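Local coordinates for protein inositol dehydrogenase (Lactobacillus casei, PDB 4N54) that probably catalyses the NAD-dependent oxidation of scyllo-inositol, holding the cofactor in a Rossmann fold, at residues I17-L22 and F82-S87; F89-I94 and K108-D113; S164-P169 and Y256-E261. One frame throughout, in Å; residues are numbered along the deposited sequence.

How the interactions relate
Interaction 1 comes first along the chain: strand 15-20 pairs with strand 80-83, closing a loop of 59 residues and setting two neighbouring parallel strands of the Rossmann sheet side by side. Interaction 2 follows, a short closure in which the start of helix 90-99 meets the loop after strand 103-106. The two touch through S85, whose OG and O are probably hydrogen-bonded to Q93 and H90, and both border NAI. Interaction 3, about 24 Å from interaction 2, centre to centre, closes 86 residues by joining two antiparallel strands of the C-terminal sheet. All three run in series, none nested or crossed; scyllo-inositol lies against K108 and D168, bridging interactions 2 and 3.

Interaction 1: residues I17-L22 and F82-S87; sequences IGIVGL and FIVSPS. With NAI (1,4-dihydronicotinamide adenine dinucleotide), chain E.
I19 and V20 lean to the two faces of a parallel strand pair and meet F82, I83 and V84 there. On one face the CG1 arm of I19 points anti to the backbone N (chi1 -169°), which carries it along F82 CB and brings I19 CD1 to 3.8 Å from V84 CG2, the two side chains passing at a slant. I17 CG2 touches F82 CD1 obliquely from the same strand. On the other face V20 divides its methyls: CG1 packs 4.0 Å from I83 CG1, whereas CG2 lies 3.5 Å from C2A of the NAI adenine. Between the faces, the backbone bonds F82 N to G18 O, V20 N to F82 O and V84 N to V20 O hold the register. G21 CA passes 3.7 Å from V84 O, where a side chain would collide with that carbonyl. Beyond the paired residues, L22 N donates to NAI O3B at 2.8 Å and S87 OG shares a hydrogen bond with NAI O3D. Backbone bonds and apolar packing thus join the strands together, while the cofactor is met past their C-terminal ends by polar groups, and by V20 CG2 at the adenine, as is characteristic of a Rossmann fold.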
loop_
_atom_site.group_PDB
_atom_site.type_symbol
_atom_site.label_atom_id
_atom_site.label_comp_id
_atom_site.label_asym_id
_atom_site.label_seq_id
_atom_site.Cartn_x
_atom_site.Cartn_y
_atom_site.Cartn_z
ATOM N N ILE A 17 -3.767 12.630 -41.740
ATOM C CA ILE A 17 -4.880 12.013 -41.041
ATOM C C ILE A 17 -6.105 12.914 -40.979
ATOM O O ILE A 17 -5.987 14.116 -40.787
ATOM C CB ILE A 17 -4.465 11.624 -39.623
ATOM C CG1 ILE A 17 -3.353 10.582 -39.664
ATOM C CG2 ILE A 17 -5.634 11.124 -38.832
ATOM C CD1 ILE A 17 -3.060 9.970 -38.337
ATOM N N GLY A 18 -7.274 12.319 -41.168
ATOM C CA GLY A 18 -8.527 13.011 -40.997
ATOM C C GLY A 18 -9.361 12.351 -39.919
ATOM O O GLY A 18 -9.555 11.153 -39.950
ATOM N N ILE A 19 -9.863 13.132 -38.969
ATOM C CA ILE A 19 -10.568 12.583 -37.826
ATOM C C ILE A 19 -12.048 12.917 -37.877
ATOM O O ILE A 19 -12.429 13.968 -38.356
ATOM C CB ILE A 19 -9.920 13.056 -36.496
ATOM C CG1 ILE A 19 -10.462 12.286 -35.297
ATOM C CG2 ILE A 19 -10.083 14.539 -36.300
ATOM C CD1 ILE A 19 -9.696 12.529 -34.045
ATOM N N VAL A 20 -12.881 11.996 -37.412
ATOM C CA VAL A 20 -14.298 12.279 -37.240
ATOM C C VAL A 20 -14.664 12.139 -35.776
ATOM O O VAL A 20 -14.536 11.082 -35.187
ATOM C CB VAL A 20 -15.210 11.398 -38.144
ATOM C CG1 VAL A 20 -14.944 9.925 -37.948
ATOM C CG2 VAL A 20 -16.671 11.698 -37.898
ATOM N N GLY A 21 -15.106 13.224 -35.177
ATOM C CA GLY A 21 -15.422 13.197 -33.773
ATOM C C GLY A 21 -14.431 14.015 -32.982
ATOM O O GLY A 21 -13.232 13.798 -33.059
ATOM N N LEU A 22 -14.937 14.962 -32.218
ATOM C CA LEU A 22 -14.083 15.797 -31.420
ATOM C C LEU A 22 -14.682 15.961 -30.033
ATOM O O LEU A 22 -14.581 17.013 -29.424
ATOM C CB LEU A 22 -13.868 17.136 -32.108
ATOM C CG LEU A 22 -13.217 17.093 -33.483
ATOM C CD1 LEU A 22 -13.306 18.418 -34.163
ATOM C CD2 LEU A 22 -11.787 16.663 -33.399
ATOM N N PHE A 82 -9.110 8.489 -38.430
ATOM C CA PHE A 82 -9.386 8.065 -37.078
ATOM C C PHE A 82 -10.877 8.218 -36.838
ATOM O O PHE A 82 -11.417 9.299 -36.965
ATOM C CB PHE A 82 -8.629 8.948 -36.095
ATOM C CG PHE A 82 -7.461 8.281 -35.445
ATOM C CD1 PHE A 82 -6.400 7.840 -36.189
ATOM C CD2 PHE A 82 -7.424 8.103 -34.087
ATOM C CE1 PHE A 82 -5.339 7.231 -35.595
ATOM C CE2 PHE A 82 -6.354 7.502 -33.497
ATOM C CZ PHE A 82 -5.320 7.066 -34.257
ATOM N N ILE A 83 -11.540 7.138 -36.481
ATOM C CA ILE A 83 -12.971 7.192 -36.260
ATOM C C ILE A 83 -13.311 7.226 -34.782
ATOM O O ILE A 83 -13.174 6.249 -34.075
ATOM C CB ILE A 83 -13.687 6.054 -36.986
ATOM C CG1 ILE A 83 -13.498 6.216 -38.488
ATOM C CG2 ILE A 83 -15.119 6.039 -36.657
ATOM C CD1 ILE A 83 -13.829 5.018 -39.267
ATOM N N VAL A 84 -13.748 8.390 -34.339
ATOM C CA VAL A 84 -14.077 8.629 -32.951
ATOM C C VAL A 84 -15.493 9.196 -32.868
ATOM O O VAL A 84 -15.828 9.941 -31.968
ATOM C CB VAL A 84 -13.074 9.594 -32.303
ATOM C CG1 VAL A 84 -12.879 9.240 -30.879
ATOM C CG2 VAL A 84 -11.761 9.529 -33.002
ATOM N N SER A 85 -16.307 8.842 -33.850
ATOM C CA SER A 85 -17.716 9.164 -33.841
ATOM C C SER A 85 -18.404 8.205 -32.884
ATOM O O SER A 85 -17.809 7.222 -32.485
ATOM C CB SER A 85 -18.285 9.000 -35.251
ATOM O OG SER A 85 -18.317 7.657 -35.631
ATOM N N PRO A 86 -19.657 8.490 -32.499
ATOM C CA PRO A 86 -20.401 7.559 -31.660
ATOM C C PRO A 86 -20.549 6.169 -32.295
ATOM O O PRO A 86 -20.459 6.029 -33.500
ATOM C CB PRO A 86 -21.753 8.243 -31.515
ATOM C CG PRO A 86 -21.471 9.640 -31.691
ATOM C CD PRO A 86 -20.414 9.731 -32.701
ATOM N N SER A 87 -20.799 5.166 -31.466
ATOM C CA SER A 87 -20.618 3.767 -31.844
ATOM C C SER A 87 -21.504 3.261 -32.982
ATOM O O SER A 87 -21.066 2.480 -33.804
ATOM C CB SER A 87 -20.745 2.874 -30.621
ATOM O OG SER A 87 -19.757 3.198 -29.674
HETATM P PA NAI E . -18.780 12.414 -27.661
HETATM O O1A NAI E . -20.214 12.349 -27.700
HETATM O O2A NAI E . -18.039 13.073 -26.590
HETATM O O5B NAI E . -18.228 12.975 -28.984
HETATM C C5B NAI E . -18.886 12.735 -30.190
HETATM C C4B NAI E . -18.246 13.492 -31.328
HETATM O O4B NAI E . -18.684 12.876 -32.522
HETATM C C3B NAI E . -18.701 14.930 -31.432
HETATM O O3B NAI E . -17.656 15.658 -32.016
HETATM C C2B NAI E . -19.794 14.916 -32.456
HETATM O O2B NAI E . -19.812 16.153 -33.133
HETATM C C1B NAI E . -19.314 13.820 -33.368
HETATM N N9A NAI E . -20.402 13.202 -34.115
HETATM C C8A NAI E . -21.510 12.708 -33.609
HETATM N N7A NAI E . -22.304 12.207 -34.561
HETATM C C5A NAI E . -21.675 12.361 -35.711
HETATM C C6A NAI E . -21.949 12.044 -37.114
HETATM N N6A NAI E . -23.077 11.450 -37.434
HETATM N N1A NAI E . -21.046 12.356 -38.041
HETATM C C2A NAI E . -19.912 12.954 -37.683
HETATM N N3A NAI E . -19.587 13.267 -36.425
HETATM C C4A NAI E . -20.418 13.014 -35.413
HETATM O O3 NAI E . -18.323 10.906 -27.743
HETATM P PN NAI E . -16.988 10.330 -27.179
HETATM O O1N NAI E . -17.120 10.170 -25.756
HETATM O O2N NAI E . -15.873 11.058 -27.723
HETATM O O5D NAI E . -16.980 8.908 -27.835
HETATM C C5D NAI E . -16.459 8.660 -29.122
HETATM C C4D NAI E . -16.177 7.194 -29.404
HETATM O O4D NAI E . -15.008 6.814 -28.731
HETATM C C3D NAI E . -17.278 6.263 -28.958
HETATM O O3D NAI E . -17.436 5.251 -29.920
HETATM C C2D NAI E . -16.738 5.704 -27.675
HETATM O O2D NAI E . -17.212 4.400 -27.416
HETATM C C1D NAI E . -15.239 5.750 -27.873
HETATM N N1N NAI E . -14.516 6.057 -26.667
HETATM C C2N NAI E . -13.527 5.272 -26.357
HETATM C C3N NAI E . -12.759 5.458 -25.244
HETATM C C7N NAI E . -11.662 4.498 -24.951
HETATM O O7N NAI E . -11.310 4.366 -23.841
HETATM N N7N NAI E . -11.080 3.794 -25.880
HETATM C C4N NAI E . -13.039 6.608 -24.321
HETATM C C5N NAI E . -14.146 7.405 -24.792
HETATM C C6N NAI E . -14.832 7.100 -25.937
#

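Interaction 2: residues F89-I94 and K108-D113; sequences FHLQQI and KPIGLD. With NAI (1,4-dihydronicotinamide adenine dinucleotide), chain E; 2H3 ((1r,2r,3r,4r,5r,6r)-cyclohexane-1,2,3,4,5,6-hexol), chain F.
H90 and P109 make the polar link of this contact: H90 ND1 donates to P109 O over 2.8 Å. The acceptor lies close to the imidazole plane and the donor sits nearly along the C=O axis, although the N-H is bent to 144°. With CG anti to the carbonyl carbon (chi1 -71°), the imidazole presents its ND1 edge to the P109 and I110 carbonyls, and CB rests 3.2 Å from I110 O. The other ring nitrogen, NE2, is hydrogen-bonded to S85 O, which holds the ring against rotation. H90 CE1 lies 3.1 Å from NAI O3D. Replacing H90 by an alanine is likely to leave P109 O and S85 O without their imidazole partner and NAI O3D without its ring neighbour.

Apolar contacts lie beside it. L91 CD2 lies 3.4 Å from I110 O and also touches I110 CG1; L91 CD1 is 3.8 Å from G111 CA, where a side chain on the glycine would collide with it. I94 CD1 meets I110 CG1 at about a right angle.

Ligand contacts flank the pair. F89 offers one ring face to NAI N6A, and K108 O accepts a bond from NAI O2D. The bent K108 chain brings NZ to scyllo-inositol O1 and O2, although its exact place is less sure; NZ also pairs with D191.

E107-K108-P109 matches the EKP motif of the GFO/IDH/MocA family, here with a cis peptide before P109. It follows strand 103-106, whose V104 and S106 touch I94, while I117 of helix 114-126 packs on both L91 and I110.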
loop_
_atom_site.group_PDB
_atom_site.type_symbol
_atom_site.label_atom_id
_atom_site.label_comp_id
_atom_site.label_asym_id
_atom_site.label_seq_id
_atom_site.Cartn_x
_atom_site.Cartn_y
_atom_site.Cartn_z
ATOM N N PHE A 89 -22.250 4.688 -35.527
ATOM C CA PHE A 89 -21.825 5.251 -36.781
ATOM C C PHE A 89 -20.522 4.657 -37.294
ATOM O O PHE A 89 -20.061 5.019 -38.369
ATOM C CB PHE A 89 -21.630 6.753 -36.641
ATOM C CG PHE A 89 -22.892 7.513 -36.387
ATOM C CD1 PHE A 89 -23.318 7.758 -35.100
ATOM C CD2 PHE A 89 -23.637 8.016 -37.432
ATOM C CE1 PHE A 89 -24.464 8.462 -34.866
ATOM C CE2 PHE A 89 -24.773 8.724 -37.192
ATOM C CZ PHE A 89 -25.188 8.945 -35.911
ATOM N N HIS A 90 -19.924 3.756 -36.530
ATOM C CA HIS A 90 -18.605 3.257 -36.868
ATOM C C HIS A 90 -18.556 2.477 -38.165
ATOM O O HIS A 90 -17.725 2.737 -39.009
ATOM C CB HIS A 90 -18.020 2.408 -35.739
ATOM C CG HIS A 90 -17.625 3.193 -34.526
ATOM N ND1 HIS A 90 -17.171 2.595 -33.375
ATOM C CD2 HIS A 90 -17.629 4.521 -34.281
ATOM C CE1 HIS A 90 -16.907 3.520 -32.478
ATOM N NE2 HIS A 90 -17.187 4.695 -32.999
ATOM N N LEU A 91 -19.456 1.517 -38.297
ATOM C CA LEU A 91 -19.417 0.559 -39.391
ATOM C C LEU A 91 -19.617 1.180 -40.760
ATOM O O LEU A 91 -18.933 0.828 -41.706
ATOM C CB LEU A 91 -20.427 -0.546 -39.155
ATOM C CG LEU A 91 -20.137 -1.387 -37.923
ATOM C CD1 LEU A 91 -21.291 -2.281 -37.626
ATOM C CD2 LEU A 91 -18.914 -2.191 -38.137
ATOM N N GLN A 92 -20.544 2.117 -40.855
ATOM C CA GLN A 92 -20.763 2.831 -42.098
ATOM C C GLN A 92 -19.592 3.747 -42.409
ATOM O O GLN A 92 -19.303 4.026 -43.556
ATOM C CB GLN A 92 -22.080 3.598 -42.062
ATOM C CG GLN A 92 -22.267 4.487 -40.862
ATOM C CD GLN A 92 -23.706 4.956 -40.693
ATOM O OE1 GLN A 92 -24.485 4.356 -39.957
ATOM N NE2 GLN A 92 -24.057 6.034 -41.374
ATOM N N GLN A 93 -18.892 4.190 -41.381
ATOM C CA GLN A 93 -17.776 5.090 -41.594
ATOM C C GLN A 93 -16.504 4.328 -41.921
ATOM O O GLN A 93 -15.663 4.803 -42.663
ATOM C CB GLN A 93 -17.610 6.038 -40.407
ATOM C CG GLN A 93 -18.757 7.018 -40.301
ATOM C CD GLN A 93 -18.670 7.951 -39.119
ATOM O OE1 GLN A 93 -17.898 7.738 -38.201
ATOM N NE2 GLN A 93 -19.478 8.995 -39.143
ATOM N N ILE A 94 -16.381 3.130 -41.380
ATOM C CA ILE A 94 -15.275 2.261 -41.724
ATOM C C ILE A 94 -15.384 1.848 -43.197
ATOM O O ILE A 94 -14.419 1.917 -43.940
ATOM C CB ILE A 94 -15.246 1.036 -40.801
ATOM C CG1 ILE A 94 -14.861 1.444 -39.387
ATOM C CG2 ILE A 94 -14.276 0.008 -41.291
ATOM C CD1 ILE A 94 -15.209 0.436 -38.360
ATOM N N LYS A 108 -13.576 1.643 -30.195
ATOM C CA LYS A 108 -14.428 0.607 -29.689
ATOM C C LYS A 108 -15.803 1.175 -29.394
ATOM O O LYS A 108 -15.944 2.368 -29.228
ATOM C CB LYS A 108 -13.825 0.062 -28.399
ATOM C CG LYS A 108 -13.616 1.121 -27.297
ATOM C CD LYS A 108 -14.672 1.020 -26.228
ATOM C CE LYS A 108 -15.548 2.230 -26.184
ATOM N NZ LYS A 108 -16.528 2.166 -25.101
ATOM N N PRO A 109 -16.832 0.328 -29.389
ATOM C CA PRO A 109 -16.842 -1.000 -29.975
ATOM C C PRO A 109 -16.871 -0.859 -31.483
ATOM O O PRO A 109 -17.088 0.231 -31.972
ATOM C CB PRO A 109 -18.165 -1.584 -29.487
ATOM C CG PRO A 109 -18.986 -0.449 -29.161
ATOM C CD PRO A 109 -18.081 0.606 -28.674
ATOM N N ILE A 110 -16.651 -1.935 -32.217
ATOM C CA ILE A 110 -16.582 -1.804 -33.663
ATOM C C ILE A 110 -17.953 -1.493 -34.254
ATOM O O ILE A 110 -18.061 -0.773 -35.218
ATOM C CB ILE A 110 -15.905 -3.019 -34.337
ATOM C CG1 ILE A 110 -15.489 -2.666 -35.756
ATOM C CG2 ILE A 110 -16.783 -4.236 -34.281
ATOM C CD1 ILE A 110 -14.652 -3.683 -36.389
ATOM N N GLY A 111 -18.983 -2.025 -33.619
ATOM C CA GLY A 111 -20.351 -1.823 -34.010
ATOM C C GLY A 111 -21.253 -2.366 -32.938
ATOM O O GLY A 111 -20.790 -2.818 -31.910
ATOM N N LEU A 112 -22.552 -2.325 -33.184
ATOM C CA LEU A 112 -23.519 -2.769 -32.205
ATOM C C LEU A 112 -24.370 -3.904 -32.739
ATOM O O LEU A 112 -25.081 -4.550 -31.987
ATOM C CB LEU A 112 -24.405 -1.605 -31.785
ATOM C CG LEU A 112 -23.646 -0.334 -31.409
ATOM C CD1 LEU A 112 -24.575 0.822 -31.220
ATOM C CD2 LEU A 112 -22.853 -0.574 -30.165
ATOM N N ASP A 113 -24.295 -4.139 -34.039
ATOM C CA ASP A 113 -25.045 -5.222 -34.658
ATOM C C ASP A 113 -24.129 -6.253 -35.294
ATOM O O ASP A 113 -23.236 -5.921 -36.043
ATOM C CB ASP A 113 -26.018 -4.674 -35.690
ATOM C CG ASP A 113 -26.774 -5.760 -36.413
ATOM O OD1 ASP A 113 -26.269 -6.247 -37.429
ATOM O OD2 ASP A 113 -27.875 -6.120 -35.968
HETATM P PA NAI E . -18.780 12.414 -27.661
HETATM O O1A NAI E . -20.214 12.349 -27.700
HETATM O O2A NAI E . -18.039 13.073 -26.590
HETATM O O5B NAI E . -18.228 12.975 -28.984
HETATM C C5B NAI E . -18.886 12.735 -30.190
HETATM C C4B NAI E . -18.246 13.492 -31.328
HETATM O O4B NAI E . -18.684 12.876 -32.522
HETATM C C3B NAI E . -18.701 14.930 -31.432
HETATM O O3B NAI E . -17.656 15.658 -32.016
HETATM C C2B NAI E . -19.794 14.916 -32.456
HETATM O O2B NAI E . -19.812 16.153 -33.133
HETATM C C1B NAI E . -19.314 13.820 -33.368
HETATM N N9A NAI E . -20.402 13.202 -34.115
HETATM C C8A NAI E . -21.510 12.708 -33.609
HETATM N N7A NAI E . -22.304 12.207 -34.561
HETATM C C5A NAI E . -21.675 12.361 -35.711
HETATM C C6A NAI E . -21.949 12.044 -37.114
HETATM N N6A NAI E . -23.077 11.450 -37.434
HETATM N N1A NAI E . -21.046 12.356 -38.041
HETATM C C2A NAI E . -19.912 12.954 -37.683
HETATM N N3A NAI E . -19.587 13.267 -36.425
HETATM C C4A NAI E . -20.418 13.014 -35.413
HETATM O O3 NAI E . -18.323 10.906 -27.743
HETATM P PN NAI E . -16.988 10.330 -27.179
HETATM O O1N NAI E . -17.120 10.170 -25.756
HETATM O O2N NAI E . -15.873 11.058 -27.723
HETATM O O5D NAI E . -16.980 8.908 -27.835
HETATM C C5D NAI E . -16.459 8.660 -29.122
HETATM C C4D NAI E . -16.177 7.194 -29.404
HETATM O O4D NAI E . -15.008 6.814 -28.731
HETATM C C3D NAI E . -17.278 6.263 -28.958
HETATM O O3D NAI E . -17.436 5.251 -29.920
HETATM C C2D NAI E . -16.738 5.704 -27.675
HETATM O O2D NAI E . -17.212 4.400 -27.416
HETATM C C1D NAI E . -15.239 5.750 -27.873
HETATM N N1N NAI E . -14.516 6.057 -26.667
HETATM C C2N NAI E . -13.527 5.272 -26.357
HETATM C C3N NAI E . -12.759 5.458 -25.244
HETATM C C7N NAI E . -11.662 4.498 -24.951
HETATM O O7N NAI E . -11.310 4.366 -23.841
HETATM N N7N NAI E . -11.080 3.794 -25.880
HETATM C C4N NAI E . -13.039 6.608 -24.321
HETATM C C5N NAI E . -14.146 7.405 -24.792
HETATM C C6N NAI E . -14.832 7.100 -25.937
HETATM O O3 2H3 F . -13.006 3.917 -21.368
HETATM C C3 2H3 F . -14.358 4.178 -21.333
HETATM C C4 2H3 F . -14.633 5.492 -20.655
HETATM O O4 2H3 F . -14.305 5.398 -19.324
HETATM C C5 2H3 F . -16.100 5.806 -20.675
HETATM O O5 2H3 F . -16.358 6.992 -20.051
HETATM C C6 2H3 F . -16.602 5.846 -22.079
HETATM O O6 2H3 F . -17.932 6.138 -22.102
HETATM C C1 2H3 F . -16.420 4.545 -22.774
HETATM O O1 2H3 F . -16.731 4.736 -24.093
HETATM C C2 2H3 F . -14.851 4.092 -22.739
HETATM O O2 2H3 F . -14.690 2.814 -23.197
#

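Interaction 3: residues S164-P169 and Y256-E261; sequences SYSIDP and YHVETE. With 2H3 ((1r,2r,3r,4r,5r,6r)-cyclohexane-1,2,3,4,5,6-hexol), chain F.
Y165 and E259 trade two backbone bonds, Y165 N to E259 O at 2.7 Å and E259 N to Y165 O, and I167 does the same with H257. They form an antiparallel strand pair in the sheet of the GFO/IDH/MocA C-terminal domain. On the face of Y165 and I167, H257 NE2 donates to E259 OE1 at 2.8 Å in an almost straight bond, reaching the anti side of the carboxylate from 30° out of its plane. The same OE1 forms a salt bridge with R270 of the second subunit, while OE2 pairs with R163. Y165 lies alongside E259, and its OH is hydrogen-bonded to E261 of the second subunit, so this face joins the subunits. S164 OG and T260 OG1 sit close together on the opposite face.

At the substrate end, D168 accepts from scyllo-inositol O4 on OD1 and O5 on OD2, the latter at 2.6 Å, and R250 pairs with OD2 as well. Both D168 and Y256 belong to the substrate pocket.

Packing completes the contact. With CG anti to its backbone N (chi1 -174°), the Y256 ring reaches the pocket and crosses D168 at a slant, their planes 33° apart. H257 CD2 rests 3.9 Å from Y165 CB, each ring turned obliquely to the other. P169 CD touches Y256 CD1, also at 3.9 Å.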
loop_
_atom_site.group_PDB
_atom_site.type_symbol
_atom_site.label_atom_id
_atom_site.label_comp_id
_atom_site.label_asym_id
_atom_site.label_seq_id
_atom_site.Cartn_x
_atom_site.Cartn_y
_atom_site.Cartn_z
ATOM N N SER A 164 -12.513 -8.335 -13.605
ATOM C CA SER A 164 -12.208 -7.033 -14.152
ATOM C C SER A 164 -13.261 -5.958 -13.857
ATOM O O SER A 164 -14.432 -6.151 -14.100
ATOM C CB SER A 164 -11.936 -7.151 -15.640
ATOM O OG SER A 164 -10.886 -6.307 -16.037
ATOM N N TYR A 165 -12.820 -4.835 -13.314
ATOM C CA TYR A 165 -13.696 -3.720 -12.971
ATOM C C TYR A 165 -13.432 -2.525 -13.872
ATOM O O TYR A 165 -12.297 -2.142 -14.078
ATOM C CB TYR A 165 -13.475 -3.267 -11.537
ATOM C CG TYR A 165 -14.043 -4.103 -10.417
ATOM C CD1 TYR A 165 -14.439 -5.411 -10.605
ATOM C CD2 TYR A 165 -14.179 -3.567 -9.156
ATOM C CE1 TYR A 165 -14.941 -6.147 -9.573
ATOM C CE2 TYR A 165 -14.679 -4.284 -8.137
ATOM C CZ TYR A 165 -15.069 -5.572 -8.337
ATOM O OH TYR A 165 -15.574 -6.280 -7.295
ATOM N N SER A 166 -14.487 -1.941 -14.413
ATOM C CA SER A 166 -14.388 -0.678 -15.123
ATOM C C SER A 166 -15.488 0.266 -14.649
ATOM O O SER A 166 -16.616 0.195 -15.092
ATOM C CB SER A 166 -14.469 -0.867 -16.627
ATOM O OG SER A 166 -13.493 -1.752 -17.109
ATOM N N ILE A 167 -15.146 1.140 -13.725
ATOM C CA ILE A 167 -16.134 2.002 -13.113
ATOM C C ILE A 167 -15.736 3.453 -13.305
ATOM O O ILE A 167 -14.738 3.900 -12.774
ATOM C CB ILE A 167 -16.297 1.670 -11.640
ATOM C CG1 ILE A 167 -16.455 0.169 -11.462
ATOM C CG2 ILE A 167 -17.486 2.408 -11.048
ATOM C CD1 ILE A 167 -16.615 -0.263 -10.084
ATOM N N ASP A 168 -16.515 4.167 -14.106
ATOM C CA ASP A 168 -16.284 5.574 -14.377
ATOM C C ASP A 168 -16.399 6.405 -13.105
ATOM O O ASP A 168 -17.043 6.002 -12.165
ATOM C CB ASP A 168 -17.274 6.090 -15.425
ATOM C CG ASP A 168 -16.648 6.296 -16.772
ATOM O OD1 ASP A 168 -15.422 6.410 -16.846
ATOM O OD2 ASP A 168 -17.382 6.370 -17.763
ATOM N N PRO A 169 -15.775 7.582 -13.091
ATOM C CA PRO A 169 -15.836 8.482 -11.950
ATOM C C PRO A 169 -17.177 9.184 -11.834
ATOM O O PRO A 169 -17.728 9.605 -12.826
ATOM C CB PRO A 169 -14.779 9.513 -12.295
ATOM C CG PRO A 169 -14.747 9.539 -13.720
ATOM C CD PRO A 169 -14.953 8.153 -14.161
ATOM N N TYR A 256 -11.398 6.969 -11.185
ATOM C CA TYR A 256 -11.621 6.091 -12.316
ATOM C C TYR A 256 -11.148 4.717 -11.932
ATOM O O TYR A 256 -9.961 4.475 -11.867
ATOM C CB TYR A 256 -10.849 6.615 -13.511
ATOM C CG TYR A 256 -11.048 5.915 -14.838
ATOM C CD1 TYR A 256 -12.284 5.484 -15.249
ATOM C CD2 TYR A 256 -9.991 5.730 -15.700
ATOM C CE1 TYR A 256 -12.448 4.876 -16.454
ATOM C CE2 TYR A 256 -10.151 5.123 -16.901
ATOM C CZ TYR A 256 -11.377 4.703 -17.277
ATOM O OH TYR A 256 -11.526 4.096 -18.482
ATOM N N HIS A 257 -12.072 3.825 -11.640
ATOM C CA HIS A 257 -11.672 2.510 -11.208
ATOM C C HIS A 257 -11.626 1.485 -12.331
ATOM O O HIS A 257 -12.597 0.824 -12.629
ATOM C CB HIS A 257 -12.518 2.007 -10.058
ATOM C CG HIS A 257 -11.871 0.905 -9.283
ATOM N ND1 HIS A 257 -11.241 1.110 -8.082
ATOM C CD2 HIS A 257 -11.726 -0.408 -9.560
ATOM C CE1 HIS A 257 -10.758 -0.031 -7.638
ATOM N NE2 HIS A 257 -11.032 -0.966 -8.520
ATOM N N VAL A 258 -10.463 1.373 -12.942
ATOM C CA VAL A 258 -10.219 0.321 -13.896
ATOM C C VAL A 258 -9.210 -0.623 -13.295
ATOM O O VAL A 258 -8.049 -0.303 -13.188
ATOM C CB VAL A 258 -9.748 0.857 -15.238
ATOM C CG1 VAL A 258 -9.533 -0.268 -16.211
ATOM C CG2 VAL A 258 -10.768 1.803 -15.788
ATOM N N GLU A 259 -9.685 -1.781 -12.885
ATOM C CA GLU A 259 -8.870 -2.776 -12.215
ATOM C C GLU A 259 -9.054 -4.134 -12.886
ATOM O O GLU A 259 -10.143 -4.489 -13.274
ATOM C CB GLU A 259 -9.249 -2.862 -10.739
ATOM C CG GLU A 259 -8.612 -3.996 -9.994
ATOM C CD GLU A 259 -9.245 -4.253 -8.660
ATOM O OE1 GLU A 259 -10.263 -3.623 -8.360
ATOM O OE2 GLU A 259 -8.734 -5.094 -7.920
ATOM N N THR A 260 -7.975 -4.884 -13.016
ATOM C CA THR A 260 -8.036 -6.212 -13.588
ATOM C C THR A 260 -7.177 -7.185 -12.786
ATOM O O THR A 260 -5.983 -6.996 -12.641
ATOM C CB THR A 260 -7.607 -6.216 -15.068
ATOM O OG1 THR A 260 -8.502 -5.427 -15.843
ATOM C CG2 THR A 260 -7.596 -7.610 -15.602
ATOM N N GLU A 261 -7.813 -8.216 -12.264
ATOM C CA GLU A 261 -7.161 -9.218 -11.457
ATOM C C GLU A 261 -7.086 -10.554 -12.187
ATOM O O GLU A 261 -8.058 -11.004 -12.785
ATOM C CB GLU A 261 -7.894 -9.374 -10.136
ATOM C CG GLU A 261 -7.732 -10.705 -9.442
ATOM C CD GLU A 261 -8.869 -11.012 -8.483
ATOM O OE1 GLU A 261 -9.056 -10.278 -7.505
ATOM O OE2 GLU A 261 -9.573 -11.994 -8.704
HETATM O O3 2H3 F . -13.006 3.917 -21.368
HETATM C C3 2H3 F . -14.358 4.178 -21.333
HETATM C C4 2H3 F . -14.633 5.492 -20.655
HETATM O O4 2H3 F . -14.305 5.398 -19.324
HETATM C C5 2H3 F . -16.100 5.806 -20.675
HETATM O O5 2H3 F . -16.358 6.992 -20.051
HETATM C C6 2H3 F . -16.602 5.846 -22.079
HETATM O O6 2H3 F . -17.932 6.138 -22.102
HETATM C C1 2H3 F . -16.420 4.545 -22.774
HETATM O O1 2H3 F . -16.731 4.736 -24.093
HETATM C C2 2H3 F . -14.851 4.092 -22.739
HETATM O O2 2H3 F . -14.690 2.814 -23.197
#